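Local coordinates for putative N-acetylmuramoyl-L-alanine amidase,autolysin cwp6 (Peptoclostridium difficile, PDB 5J72), which probably hydrolyses the N-acetylmuramoyl-L-alanine amide bond of peptidoglycan at a zinc site and is anchored to the cell wall by CWB2 domains, at residues S1-N6 with M97-K102; N19-F24 with T54-G59; A30-L35 with E45-Y50. One frame throughout, in Å; residues are numbered along the deposited sequence. Where two conformers were deposited one is given.

Contact 1: residues S1-N6 with M97-K102. With CA (calcium ion), chain C.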
ATOM      1  N   SER A   1     -12.443 -24.812 -22.382  1.00 53.97           N
ATOM      2  CA  SER A   1     -12.459 -26.185 -21.889  1.00 48.38           C
ATOM      3  C   SER A   1     -13.852 -26.651 -21.467  1.00 41.27           C
ATOM      4  O   SER A   1     -14.772 -25.862 -21.386  1.00 40.18           O
ATOM      5  CB  SER A   1     -11.479 -26.317 -20.745  1.00 46.79           C
ATOM      6  OG  SER A   1     -10.189 -26.086 -21.287  1.00 50.36           O
ATOM      7  N   ASP A   2     -14.012 -27.910 -21.247  1.00 36.20           N
ATOM      8  CA  ASP A   2     -15.305 -28.456 -20.864  1.00 40.07           C
ATOM      9  C   ASP A   2     -15.763 -27.940 -19.519  1.00 33.87           C
ATOM     10  O   ASP A   2     -16.966 -27.751 -19.321  1.00 31.33           O
ATOM     11  CB  ASP A   2     -15.208 -29.982 -20.802  1.00 44.77           C
ATOM     12  CG  ASP A   2     -14.955 -30.535 -22.208  1.00 57.79           C
ATOM     13  OD1 ASP A   2     -15.651 -30.083 -23.160  1.00 63.34           O
ATOM     14  OD2 ASP A   2     -14.058 -31.398 -22.358  1.00 58.09           O
ATOM     15  N   ILE A   3     -14.797 -27.703 -18.604  1.00 29.92           N
ATOM     16  CA  ILE A   3     -15.114 -27.205 -17.277  1.00 25.85           C
ATOM     17  C   ILE A   3     -14.012 -26.300 -16.815  1.00 27.86           C
ATOM     18  O   ILE A   3     -12.831 -26.644 -16.993  1.00 28.99           O
ATOM     19  CB  ILE A   3     -15.342 -28.383 -16.291  1.00 26.98           C
ATOM     20  CG1 ILE A   3     -15.657 -27.841 -14.903  1.00 28.23           C
ATOM     21  CG2 ILE A   3     -14.097 -29.296 -16.282  1.00 31.58           C
ATOM     22  CD1 ILE A   3     -16.293 -28.911 -13.998  1.00 38.97           C
ATOM     23  N   ASN A   4     -14.351 -25.156 -16.256  1.00 22.93           N
ATOM     24  CA  ASN A   4     -13.303 -24.269 -15.766  1.00 19.99           C
ATOM     25  C   ASN A   4     -13.716 -23.904 -14.335  1.00 21.59           C
ATOM     26  O   ASN A   4     -14.876 -23.526 -14.133  1.00 22.60           O
ATOM     27  CB  ASN A   4     -13.210 -22.966 -16.607  1.00 23.50           C
ATOM     28  CG  ASN A   4     -12.080 -22.072 -16.011  1.00 29.83           C
ATOM     29  OD1 ASN A   4     -12.336 -21.195 -15.133  1.00 31.31           O
ATOM     30  ND2 ASN A   4     -10.807 -22.280 -16.355  1.00 31.36           N
ATOM     31  N   ILE A   5     -12.830 -24.022 -13.369  1.00 19.86           N
ATOM     32  CA  ILE A   5     -13.208 -23.652 -11.995  1.00 21.33           C
ATOM     33  C   ILE A   5     -12.322 -22.439 -11.577  1.00 23.52           C
ATOM     34  O   ILE A   5     -11.101 -22.583 -11.501  1.00 24.23           O
ATOM     35  CB  ILE A   5     -12.916 -24.858 -11.075  1.00 19.75           C
ATOM     36  CG1 ILE A   5     -13.828 -26.044 -11.437  1.00 19.75           C
ATOM     37  CG2 ILE A   5     -13.145 -24.479  -9.624  1.00 19.83           C
ATOM     38  CD1 ILE A   5     -13.406 -27.355 -10.631  1.00 21.93           C
ATOM     39  N   ASN A   6     -12.917 -21.349 -11.233  1.00 17.72           N
ATOM     40  CA  ASN A   6     -12.129 -20.157 -10.868  1.00 17.09           C
ATOM     41  C   ASN A   6     -12.352 -19.813  -9.397  1.00 18.79           C
ATOM     42  O   ASN A   6     -13.449 -19.341  -9.053  1.00 21.75           O
ATOM     43  CB  ASN A   6     -12.599 -18.988 -11.718  1.00 21.42           C
ATOM     44  CG  ASN A   6     -11.736 -17.733 -11.433  1.00 33.82           C
ATOM     45  OD1 ASN A   6     -10.536 -17.822 -11.080  1.00 32.57           O
ATOM     46  ND2 ASN A   6     -12.235 -16.540 -11.627  1.00 38.09           N
ATOM     47  N   MET A  97     -12.352 -35.453 -17.141  1.00 27.38           N
ATOM     48  CA  MET A  97     -12.710 -34.258 -17.928  1.00 29.03           C
ATOM     49  C   MET A  97     -11.574 -33.270 -18.007  1.00 30.33           C
ATOM     50  O   MET A  97     -11.808 -32.118 -18.376  1.00 31.02           O
ATOM     51  CB  MET A  97     -13.894 -33.563 -17.340  1.00 33.94           C
ATOM     52  CG  MET A  97     -15.070 -34.378 -17.400  1.00 46.43           C
ATOM     53  SD  MET A  97     -16.374 -33.532 -16.484  1.00 53.09           S
ATOM     54  CE  MET A  97     -16.652 -32.167 -17.570  1.00 49.73           C
ATOM     55  N   GLY A  98     -10.385 -33.686 -17.691  1.00 27.41           N
ATOM     56  CA  GLY A  98      -9.252 -32.796 -17.855  1.00 34.64           C
ATOM     57  C   GLY A  98      -8.770 -31.999 -16.639  1.00 32.73           C
ATOM     58  O   GLY A  98      -7.796 -31.259 -16.758  1.00 32.73           O
ATOM     59  N   LEU A  99      -9.398 -32.131 -15.495  1.00 24.57           N
ATOM     60  CA  LEU A  99      -8.949 -31.315 -14.363  1.00 22.48           C
ATOM     61  C   LEU A  99      -7.884 -31.953 -13.608  1.00 24.61           C
ATOM     62  O   LEU A  99      -7.833 -33.181 -13.507  1.00 23.73           O
ATOM     63  CB  LEU A  99     -10.153 -31.087 -13.441  1.00 25.41           C
ATOM     64  CG  LEU A  99     -11.247 -30.252 -14.086  1.00 26.93           C
ATOM     65  CD1 LEU A  99     -12.394 -30.070 -13.119  1.00 30.57           C
ATOM     66  CD2 LEU A  99     -10.737 -28.852 -14.469  1.00 30.17           C
ATOM     67  N   ASN A 100      -6.966 -31.139 -13.050  1.00 22.19           N
ATOM     68  CA  ASN A 100      -5.967 -31.670 -12.157  1.00 24.05           C
ATOM     69  C   ASN A 100      -6.424 -31.131 -10.783  1.00 24.64           C
ATOM     70  O   ASN A 100      -6.232 -29.945 -10.501  1.00 22.26           O
ATOM     71  CB  ASN A 100      -4.591 -31.160 -12.457  1.00 31.30           C
ATOM     72  CG  ASN A 100      -3.600 -31.825 -11.556  1.00 46.05           C
ATOM     73  OD1 ASN A 100      -2.946 -31.162 -10.751  1.00 56.19           O
ATOM     74  ND2 ASN A 100      -3.449 -33.140 -11.572  1.00 54.14           N
ATOM     75  N   LEU A 101      -7.033 -31.975  -9.948  1.00 23.85           N
ATOM     76  CA  LEU A 101      -7.661 -31.458  -8.721  1.00 22.68           C
ATOM     77  C   LEU A 101      -6.758 -30.753  -7.742  1.00 17.37           C
ATOM     78  O   LEU A 101      -7.237 -29.865  -7.028  1.00 18.86           O
ATOM     79  CB  LEU A 101      -8.414 -32.615  -8.036  1.00 23.63           C
ATOM     80  CG  LEU A 101      -9.489 -33.187  -8.987  1.00 26.05           C
ATOM     81  CD1 LEU A 101     -10.153 -34.326  -8.300  1.00 30.39           C
ATOM     82  CD2 LEU A 101     -10.482 -32.104  -9.346  1.00 32.15           C
ATOM     83  N   LYS A 102      -5.464 -31.077  -7.693  1.00 19.52           N
ATOM     84  CA  LYS A 102      -4.624 -30.367  -6.793  1.00 21.61           C
ATOM     85  C   LYS A 102      -4.515 -28.882  -7.163  1.00 20.96           C
ATOM     86  O   LYS A 102      -4.138 -28.067  -6.300  1.00 18.54           O
ATOM     87  CB  LYS A 102      -3.206 -30.953  -6.759  1.00 24.95           C
ATOM     88  CG  LYS A 102      -3.123 -32.234  -5.865  1.00 40.13           C
ATOM     89  CD  LYS A 102      -2.570 -31.961  -4.405  1.00 53.42           C
ATOM     90  CE  LYS A 102      -3.397 -32.670  -3.313  1.00 55.67           C
ATOM     91  NZ  LYS A 102      -3.289 -32.040  -1.918  1.00 50.11           N
TER
HETATM   92 CA    CA C 701      -8.516 -18.359 -12.702  0.70 45.58          CA
HETATM   93  O   HOH W   1      -9.750 -20.318 -13.340  1.00 26.22           O
HETATM   94  O   HOH W   2      -7.382 -19.299 -10.902  1.00 34.71           O
HETATM   95  O   HOH W   3      -7.216 -19.255 -14.085  1.00 48.80           O
HETATM   96  O   HOH W   4      -7.418 -16.468 -11.987  1.00 38.63           O
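Leu99 docks on Ile3 and Ile5 without a single hydrogen bond between segments 1-6 and 97-102; side-chain carbons alone bring the loop against the strand whose Asn6 holds a calcium ion. Methyl CD1 of Leu99 does most of the touching: it lies 3.7 Å from CG2 of Ile3 and 3.8 Å from CD1 of Ile5, so one methyl meets two residues that point to the same face of strand 3-7. Leu99 crosses both isoleucines at about a right angle. Its CG also packs on Ile3 CG2, the branch that sits between backbone N and carbonyl carbon while CG1 runs anti to the N (chi1 179°). Met97 extends the contact to the start of the strand. A bend at chi3 (69°) brings its CE to within 4.1 Å of Ile3 CG2, and CB of Asp2 is 4.2 Å from the same Met97 methyl.

The calcium lies away from this apolar patch. OD1 of Asn6 binds it at 2.6 Å, and four waters also bind it; one of them, 2.4 Å from the metal, also donates to the backbone O of Ile5. Asp154 belongs to the same calcium site in crystal structures of this protein. Behind the patch, Ile3 rests on Ile78 and Ile5 on Leu75, both in strand 72-82, while Tyr104 touches both Ile5 and Leu99.

What delivers Leu99 to the strand is the end of helix 91-96. Gly98, with positive phi (96°), is the C-prime residue of a Schellman motif in which Leu99 N bonds back to Leu94 O, and the contact of the Leu99 and Leu94 side chains is the apolar closure characteristic of that helix C-cap.

Contact 2: residues N19-F24 with T54-G59; sequences NASVKF and TDSYEG
Lys23 reaches over the start of strand 56-63 and grips the turn in front of it. Its CG leaves anti to the backbone N (chi1 -171°), and bends at chi3 and chi4 turn its end onto Asp55, whose side chain it crosses at about a right angle. NZ makes a salt bridge of 2.8 Å to Asp55 OD1, donates to Asp55 O at 3.0 Å from well above that carbonyl's plane, and adds a weak bond to Thr54 O. Both carboxylate oxygens are thus engaged, since OD2 is hydrogen-bonded to Tyr50 OH. Asp55 sits at positive phi (56°) as part of a G1 beta bulge with Ser56, both facing Asn51. A water ties Asp55 O to Phe24 N.

Ser56 OG lies under the aliphatic part of the lysine, 3.6 Å from Lys23 CB. Close by, Thr54 OG1 donates to Glu58 OE1 (2.8 Å), arriving from above the carboxylate plane.

The other face is apolar. Tyr57 offers its ring edge to Val22 O, with CD1 3.7 Å from that oxygen, which lies in the plane of the ring; the same CD1 is 4.2 Å from CD1 of Phe24. Tyr57 OH bonds to Ala30 O, which pins the far end of the ring. Four backbone bonds join the antiparallel strands: two in the hydrogen-bonded pair Val22-Tyr57, two in Ala20-Gly59. Glycine at 59 leaves Ala20 with only backbone across from it.

Strand 16-24 here lies between strand 3-7 and strand 56-63, and the latter pairs on its other side with strand 42-51, whose Leu48 packs on Ala20, Val22 and Tyr57.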
ATOM      1  N   ASN A  19     -14.783 -15.885  -3.593  1.00 18.48           N
ATOM      2  CA  ASN A  19     -15.731 -16.044  -4.675  1.00 19.72           C
ATOM      3  C   ASN A  19     -15.342 -17.227  -5.563  1.00 21.40           C
ATOM      4  O   ASN A  19     -14.160 -17.407  -5.875  1.00 21.82           O
ATOM      5  CB  ASN A  19     -15.785 -14.761  -5.574  1.00 20.42           C
ATOM      6  CG  ASN A  19     -16.241 -13.560  -4.814  1.00 22.73           C
ATOM      7  OD1 ASN A  19     -17.074 -13.698  -3.911  1.00 25.05           O
ATOM      8  ND2 ASN A  19     -15.762 -12.361  -5.128  1.00 23.32           N
ATOM      9  N   ALA A  20     -16.330 -17.993  -6.017  1.00 20.80           N
ATOM     10  CA  ALA A  20     -16.054 -19.131  -6.910  1.00 20.40           C
ATOM     11  C   ALA A  20     -16.949 -19.046  -8.125  1.00 22.19           C
ATOM     12  O   ALA A  20     -18.138 -18.702  -8.024  1.00 22.17           O
ATOM     13  CB  ALA A  20     -16.344 -20.459  -6.208  1.00 18.65           C
ATOM     14  N   SER A  21     -16.394 -19.383  -9.253  1.00 22.52           N
ATOM     15  CA  SER A  21     -17.130 -19.372 -10.492  1.00 26.08           C
ATOM     16  C   SER A  21     -16.775 -20.657 -11.268  1.00 25.60           C
ATOM     17  O   SER A  21     -15.577 -20.925 -11.484  1.00 27.82           O
ATOM     18  CB  SER A  21     -16.721 -18.113 -11.271  1.00 29.49           C
ATOM     19  OG  SER A  21     -17.179 -18.165 -12.607  1.00 37.93           O
ATOM     20  N   VAL A  22     -17.782 -21.451 -11.652  1.00 21.91           N
ATOM     21  CA  VAL A  22     -17.600 -22.642 -12.454  1.00 21.90           C
ATOM     22  C   VAL A  22     -18.358 -22.502 -13.799  1.00 23.33           C
ATOM     23  O   VAL A  22     -19.553 -22.190 -13.815  1.00 21.15           O
ATOM     24  CB  VAL A  22     -18.075 -23.889 -11.709  1.00 21.46           C
ATOM     25  CG1 VAL A  22     -17.913 -25.115 -12.591  1.00 22.05           C
ATOM     26  CG2 VAL A  22     -17.241 -24.062 -10.431  1.00 22.30           C
ATOM     27  N   LYS A  23     -17.663 -22.750 -14.907  1.00 22.34           N
ATOM     28  CA  LYS A  23     -18.287 -22.612 -16.219  1.00 21.55           C
ATOM     29  C   LYS A  23     -18.225 -23.932 -16.922  1.00 23.38           C
ATOM     30  O   LYS A  23     -17.128 -24.523 -16.960  1.00 24.53           O
ATOM     31  CB  LYS A  23     -17.501 -21.545 -17.022  1.00 25.34           C
ATOM     32  CG  LYS A  23     -18.213 -21.159 -18.345  1.00 39.38           C
ATOM     33  CD  LYS A  23     -17.601 -19.836 -18.899  1.00 46.29           C
ATOM     34  CE  LYS A  23     -18.649 -18.785 -19.160  1.00 53.42           C
ATOM     35  NZ  LYS A  23     -19.701 -19.298 -20.071  1.00 57.92           N
ATOM     36  N   PHE A  24     -19.344 -24.432 -17.438  1.00 22.59           N
ATOM     37  CA  PHE A  24     -19.355 -25.701 -18.176  1.00 23.51           C
ATOM     38  C   PHE A  24     -19.611 -25.418 -19.668  1.00 26.10           C
ATOM     39  O   PHE A  24     -20.448 -24.566 -19.958  1.00 26.63           O
ATOM     40  CB  PHE A  24     -20.521 -26.643 -17.772  1.00 23.65           C
ATOM     41  CG  PHE A  24     -20.302 -27.317 -16.443  1.00 26.87           C
ATOM     42  CD1 PHE A  24     -20.486 -26.620 -15.256  1.00 29.35           C
ATOM     43  CD2 PHE A  24     -19.948 -28.656 -16.377  1.00 28.99           C
ATOM     44  CE1 PHE A  24     -20.327 -27.260 -14.027  1.00 29.85           C
ATOM     45  CE2 PHE A  24     -19.787 -29.311 -15.126  1.00 30.42           C
ATOM     46  CZ  PHE A  24     -19.982 -28.600 -13.968  1.00 26.78           C
ATOM     47  N   THR A  54     -23.610 -14.363 -17.352  1.00 49.71           N
ATOM     48  CA  THR A  54     -22.290 -14.886 -17.651  1.00 41.13           C
ATOM     49  C   THR A  54     -22.280 -16.357 -18.078  1.00 37.16           C
ATOM     50  O   THR A  54     -21.199 -16.852 -18.373  1.00 36.64           O
ATOM     51  CB  THR A  54     -21.390 -14.717 -16.402  1.00 40.93           C
ATOM     52  OG1 THR A  54     -21.986 -15.498 -15.338  1.00 38.48           O
ATOM     53  CG2 THR A  54     -21.286 -13.254 -15.928  1.00 38.87           C
ATOM     54  N   ASP A  55     -23.430 -17.056 -18.100  1.00 34.09           N
ATOM     55  CA  ASP A  55     -23.433 -18.484 -18.460  1.00 34.87           C
ATOM     56  C   ASP A  55     -22.437 -19.273 -17.501  1.00 32.62           C
ATOM     57  O   ASP A  55     -21.687 -20.142 -17.933  1.00 29.43           O
ATOM     58  CB  ASP A  55     -22.975 -18.647 -19.933  1.00 38.46           C
ATOM     59  CG  ASP A  55     -22.973 -20.097 -20.362  1.00 46.87           C
ATOM     60  OD1 ASP A  55     -22.014 -20.506 -21.051  1.00 52.58           O
ATOM     61  OD2 ASP A  55     -23.909 -20.834 -19.982  1.00 51.19           O
ATOM     62  N   SER A  56     -22.445 -18.926 -16.231  1.00 28.83           N
ATOM     63  CA  SER A  56     -21.511 -19.508 -15.220  1.00 29.82           C
ATOM     64  C   SER A  56     -22.260 -19.774 -13.901  1.00 29.15           C
ATOM     65  O   SER A  56     -23.272 -19.148 -13.659  1.00 25.06           O
ATOM     66  CB  SER A  56     -20.438 -18.478 -14.879  1.00 32.50           C
ATOM     67  OG  SER A  56     -19.284 -18.782 -15.630  1.00 46.28           O
ATOM     68  N   TYR A  57     -21.746 -20.680 -13.071  1.00 24.53           N
ATOM     69  CA  TYR A  57     -22.355 -20.922 -11.760  1.00 21.25           C
ATOM     70  C   TYR A  57     -21.462 -20.076 -10.806  1.00 20.97           C
ATOM     71  O   TYR A  57     -20.227 -20.258 -10.790  1.00 22.29           O
ATOM     72  CB  TYR A  57     -22.317 -22.432 -11.469  1.00 18.63           C
ATOM     73  CG  TYR A  57     -23.325 -23.169 -12.340  1.00 20.22           C
ATOM     74  CD1 TYR A  57     -22.982 -23.616 -13.619  1.00 24.44           C
ATOM     75  CD2 TYR A  57     -24.615 -23.396 -11.893  1.00 18.97           C
ATOM     76  CE1 TYR A  57     -23.911 -24.271 -14.423  1.00 20.35           C
ATOM     77  CE2 TYR A  57     -25.548 -24.044 -12.685  1.00 20.09           C
ATOM     78  CZ  TYR A  57     -25.195 -24.473 -13.946  1.00 25.75           C
ATOM     79  OH  TYR A  57     -26.162 -25.063 -14.728  1.00 25.77           O
ATOM     80  N   GLU A  58     -22.067 -19.182 -10.031  1.00 20.76           N
ATOM     81  CA  GLU A  58     -21.295 -18.270  -9.202  1.00 21.01           C
ATOM     82  C   GLU A  58     -21.766 -18.299  -7.767  1.00 21.80           C
ATOM     83  O   GLU A  58     -22.972 -18.440  -7.512  1.00 21.52           O
ATOM     84  CB  GLU A  58     -21.511 -16.802  -9.709  1.00 23.92           C
ATOM     85  CG  GLU A  58     -21.013 -16.587 -11.153  1.00 30.42           C
ATOM     86  CD  GLU A  58     -21.403 -15.198 -11.698  1.00 45.29           C
ATOM     87  OE1 GLU A  58     -21.010 -14.878 -12.838  1.00 53.03           O
ATOM     88  OE2 GLU A  58     -22.113 -14.445 -10.998  1.00 51.10           O
ATOM     89  N   GLY A  59     -20.851 -18.148  -6.830  1.00 20.33           N
ATOM     90  CA  GLY A  59     -21.269 -18.113  -5.440  1.00 18.71           C
ATOM     91  C   GLY A  59     -20.043 -17.852  -4.618  1.00 23.64           C
ATOM     92  O   GLY A  59     -18.959 -17.480  -5.123  1.00 21.96           O
TER
HETATM   93  O   HOH W   5     -21.708 -22.929 -17.213  1.00 26.30           O

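Contact 3: residues A30-L35 with E45-Y50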
ATOM      1  N   ALA A  30     -29.788 -26.784 -15.082  1.00 31.24           N
ATOM      2  CA  ALA A  30     -29.785 -26.838 -13.617  1.00 28.45           C
ATOM      3  C   ALA A  30     -29.511 -25.454 -13.101  1.00 26.50           C
ATOM      4  O   ALA A  30     -28.596 -24.778 -13.578  1.00 26.59           O
ATOM      5  CB  ALA A  30     -28.693 -27.810 -13.151  1.00 24.50           C
ATOM      6  N   ASP A  31     -30.283 -25.031 -12.108  1.00 24.70           N
ATOM      7  CA  ASP A  31     -30.120 -23.717 -11.541  1.00 26.52           C
ATOM      8  C   ASP A  31     -28.908 -23.559 -10.611  1.00 25.82           C
ATOM      9  O   ASP A  31     -28.520 -22.435 -10.308  1.00 23.50           O
ATOM     10  CB  ASP A  31     -31.348 -23.349 -10.713  1.00 31.31           C
ATOM     11  CG  ASP A  31     -32.596 -23.175 -11.557  1.00 44.88           C
ATOM     12  OD1 ASP A  31     -32.460 -22.862 -12.768  1.00 48.84           O
ATOM     13  OD2 ASP A  31     -33.695 -23.354 -11.009  1.00 49.61           O
ATOM     14  N   SER A  32     -28.314 -24.673 -10.142  1.00 23.87           N
ATOM     15  CA  SER A  32     -27.164 -24.541  -9.236  1.00 21.11           C
ATOM     16  C   SER A  32     -26.364 -25.811  -9.245  1.00 20.58           C
ATOM     17  O   SER A  32     -26.855 -26.844  -9.738  1.00 19.11           O
ATOM     18  CB  SER A  32     -27.627 -24.284  -7.798  1.00 21.59           C
ATOM     19  OG  SER A  32     -28.250 -25.452  -7.275  1.00 21.18           O
ATOM     20  N   ILE A  33     -25.140 -25.737  -8.726  1.00 20.04           N
ATOM     21  CA  ILE A  33     -24.257 -26.902  -8.523  1.00 18.77           C
ATOM     22  C   ILE A  33     -23.693 -26.770  -7.124  1.00 17.80           C
ATOM     23  O   ILE A  33     -23.665 -25.674  -6.573  1.00 19.93           O
ATOM     24  CB  ILE A  33     -23.093 -26.994  -9.511  1.00 18.19           C
ATOM     25  CG1 ILE A  33     -22.178 -25.743  -9.350  1.00 19.13           C
ATOM     26  CG2 ILE A  33     -23.671 -27.105 -10.977  1.00 21.76           C
ATOM     27  CD1 ILE A  33     -20.997 -25.848 -10.344  1.00 19.00           C
ATOM     28  N   THR A  34     -23.231 -27.881  -6.546  1.00 20.08           N
ATOM     29  CA  THR A  34     -22.656 -27.886  -5.225  1.00 18.39           C
ATOM     30  C   THR A  34     -21.270 -28.486  -5.298  1.00 17.89           C
ATOM     31  O   THR A  34     -21.096 -29.581  -5.809  1.00 19.61           O
ATOM     32  CB  THR A  34     -23.514 -28.701  -4.274  1.00 19.97           C
ATOM     33  OG1 THR A  34     -24.789 -28.095  -4.236  1.00 21.25           O
ATOM     34  CG2 THR A  34     -22.961 -28.682  -2.826  1.00 19.59           C
ATOM     35  N   LEU A  35     -20.285 -27.752  -4.794  1.00 13.07           N
ATOM     36  CA  LEU A  35     -18.892 -28.235  -4.782  1.00 15.02           C
ATOM     37  C   LEU A  35     -18.697 -28.835  -3.408  1.00 18.43           C
ATOM     38  O   LEU A  35     -19.119 -28.191  -2.402  1.00 19.48           O
ATOM     39  CB  LEU A  35     -17.973 -27.043  -4.940  1.00 17.50           C
ATOM     40  CG  LEU A  35     -17.647 -26.717  -6.446  1.00 25.57           C
ATOM     41  CD1 LEU A  35     -18.939 -26.381  -7.234  1.00 27.63           C
ATOM     42  CD2 LEU A  35     -16.628 -25.539  -6.432  1.00 24.97           C
ATOM     43  N   GLU A  45     -18.850 -27.398   1.982  1.00 16.95           N
ATOM     44  CA  GLU A  45     -19.496 -27.334   0.676  1.00 19.75           C
ATOM     45  C   GLU A  45     -19.899 -25.896   0.344  1.00 20.92           C
ATOM     46  O   GLU A  45     -19.932 -25.024   1.216  1.00 17.90           O
ATOM     47  CB  GLU A  45     -20.705 -28.266   0.597  0.53 22.83           C
ATOM     48  CG  GLU A  45     -21.902 -27.856   1.424  0.53 24.64           C
ATOM     49  CD  GLU A  45     -23.108 -28.710   1.082  0.53 26.51           C
ATOM     50  OE1 GLU A  45     -24.191 -28.155   0.787  0.53 18.62           O
ATOM     51  OE2 GLU A  45     -22.958 -29.948   1.110  0.53 26.19           O
ATOM     52  N   ALA A  46     -20.133 -25.650  -0.958  1.00 18.45           N
ATOM     53  CA  ALA A  46     -20.570 -24.322  -1.412  1.00 20.20           C
ATOM     54  C   ALA A  46     -21.533 -24.529  -2.558  1.00 19.86           C
ATOM     55  O   ALA A  46     -21.275 -25.374  -3.447  1.00 19.50           O
ATOM     56  CB  ALA A  46     -19.393 -23.502  -1.890  1.00 18.45           C
ATOM     57  N   THR A  47     -22.649 -23.788  -2.564  1.00 20.70           N
ATOM     58  CA  THR A  47     -23.609 -23.925  -3.666  1.00 22.30           C
ATOM     59  C   THR A  47     -23.455 -22.713  -4.570  1.00 22.49           C
ATOM     60  O   THR A  47     -23.439 -21.592  -4.081  1.00 23.75           O
ATOM     61  CB  THR A  47     -25.023 -24.093  -3.095  1.00 27.96           C
ATOM     62  OG1 THR A  47     -25.026 -25.411  -2.551  1.00 30.01           O
ATOM     63  CG2 THR A  47     -26.127 -24.034  -4.181  1.00 29.83           C
ATOM     64  N   LEU A  48     -23.298 -22.945  -5.889  1.00 19.37           N
ATOM     65  CA  LEU A  48     -23.089 -21.854  -6.855  1.00 18.24           C
ATOM     66  C   LEU A  48     -24.314 -21.799  -7.745  1.00 20.69           C
ATOM     67  O   LEU A  48     -24.727 -22.835  -8.281  1.00 21.39           O
ATOM     68  CB  LEU A  48     -21.800 -22.173  -7.676  1.00 19.69           C
ATOM     69  CG  LEU A  48     -20.574 -22.564  -6.817  1.00 21.80           C
ATOM     70  CD1 LEU A  48     -19.425 -22.670  -7.759  1.00 18.10           C
ATOM     71  CD2 LEU A  48     -20.283 -21.495  -5.696  1.00 24.14           C
ATOM     72  N   ASN A  49     -24.903 -20.613  -7.905  1.00 21.35           N
ATOM     73  CA  ASN A  49     -26.126 -20.447  -8.704  1.00 21.90           C
ATOM     74  C   ASN A  49     -25.853 -19.958 -10.102  1.00 22.22           C
ATOM     75  O   ASN A  49     -25.011 -19.100 -10.291  1.00 23.10           O
ATOM     76  CB  ASN A  49     -26.979 -19.430  -8.009  1.00 21.50           C
ATOM     77  CG  ASN A  49     -27.433 -19.995  -6.683  1.00 29.20           C
ATOM     78  OD1 ASN A  49     -27.030 -19.489  -5.644  1.00 35.69           O
ATOM     79  ND2 ASN A  49     -28.241 -21.042  -6.651  1.00 27.83           N
ATOM     80  N   TYR A  50     -26.600 -20.488 -11.068  1.00 24.40           N
ATOM     81  CA  TYR A  50     -26.431 -20.133 -12.457  1.00 23.34           C
ATOM     82  C   TYR A  50     -26.724 -18.647 -12.723  1.00 24.93           C
ATOM     83  O   TYR A  50     -27.763 -18.128 -12.302  1.00 27.23           O
ATOM     84  CB  TYR A  50     -27.345 -21.009 -13.295  1.00 25.26           C
ATOM     85  CG  TYR A  50     -27.035 -20.874 -14.770  1.00 28.89           C
ATOM     86  CD1 TYR A  50     -25.838 -21.345 -15.298  1.00 29.04           C
ATOM     87  CD2 TYR A  50     -27.946 -20.273 -15.640  1.00 34.77           C
ATOM     88  CE1 TYR A  50     -25.554 -21.228 -16.661  1.00 36.24           C
ATOM     89  CE2 TYR A  50     -27.678 -20.163 -17.004  1.00 37.07           C
ATOM     90  CZ  TYR A  50     -26.491 -20.637 -17.509  1.00 42.22           C
ATOM     91  OH  TYR A  50     -26.264 -20.488 -18.848  1.00 44.33           O
TER
HETATM   92  O   HOH W   6     -29.750 -19.304 -10.773  1.00 53.36           O
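Thr34 and Thr47 meet hydroxyl to hydroxyl, OG1 to OG1 at 3.2 Å, across a non-hydrogen-bonded antiparallel pair; either could be the donor. With its OG1 anti to the carbonyl carbon, Thr47 has CG2 anti to the backbone N, which leads that methyl to Ser32 CB at 3.9 Å. Asn49 ND2 comes 3.5 Å from the same Ser32 carbon.

On the opposite face the residues are apolar. Leu35 CD1 touches Leu48 CD1 at 3.8 Å, the two leucines crossing at about a right angle, while Ile33 CG1, lodged between its backbone N and carbonyl carbon (chi1 62°), is 4.0 Å from Leu48 CB.

Backbone bonds hold both faces in step: Ile33 and Leu48 exchange two, as do Leu35 and Ala46. Where the chain turns a corner at Asp31, Tyr50 N still reaches Asp31 O at 2.8 Å, though from above the carbonyl plane. A water donates to Tyr50 O and, weakly, to Asp31 O.

Further out, Asn81 ND2 hydrogen-bonds both Ser32 OG and Thr34 OG1, so one amide of strand 72-82 fixes two hydroxyls of this face. The hairpin of strands 30-39 and 42-51 lies between strand 72-82, beside the first, and strand 56-63, beside the second, with Ile78 touching Ile33 and Ile61 touching Ala46.

How the contacts relate
All three contacts belong to the N-terminal domain of Cwp6 and nest along the chain: contact 1 closes the outermost loop, contact 2 lies within it, and the hairpin of contact 3 is innermost. The centres of contacts 1 and 2 lie about 13 Å apart. Those of contacts 2 and 3 are about 9 Å apart, and those of contacts 1 and 3 about 16 Å. Neighbouring strands run in the order 3-7, 16-24, 56-63, 42-51, 30-39, so contact 2 bridges the other two. Asn4 and Asn6 pair with Lys23 and Ser21 through backbone bonds, and Gly59 packs on Leu48. Chain start and hairpin are thus joined strand to strand, and the loop after helix 91-96 packs on strand 3-7, whose Asn6 binds a calcium ion.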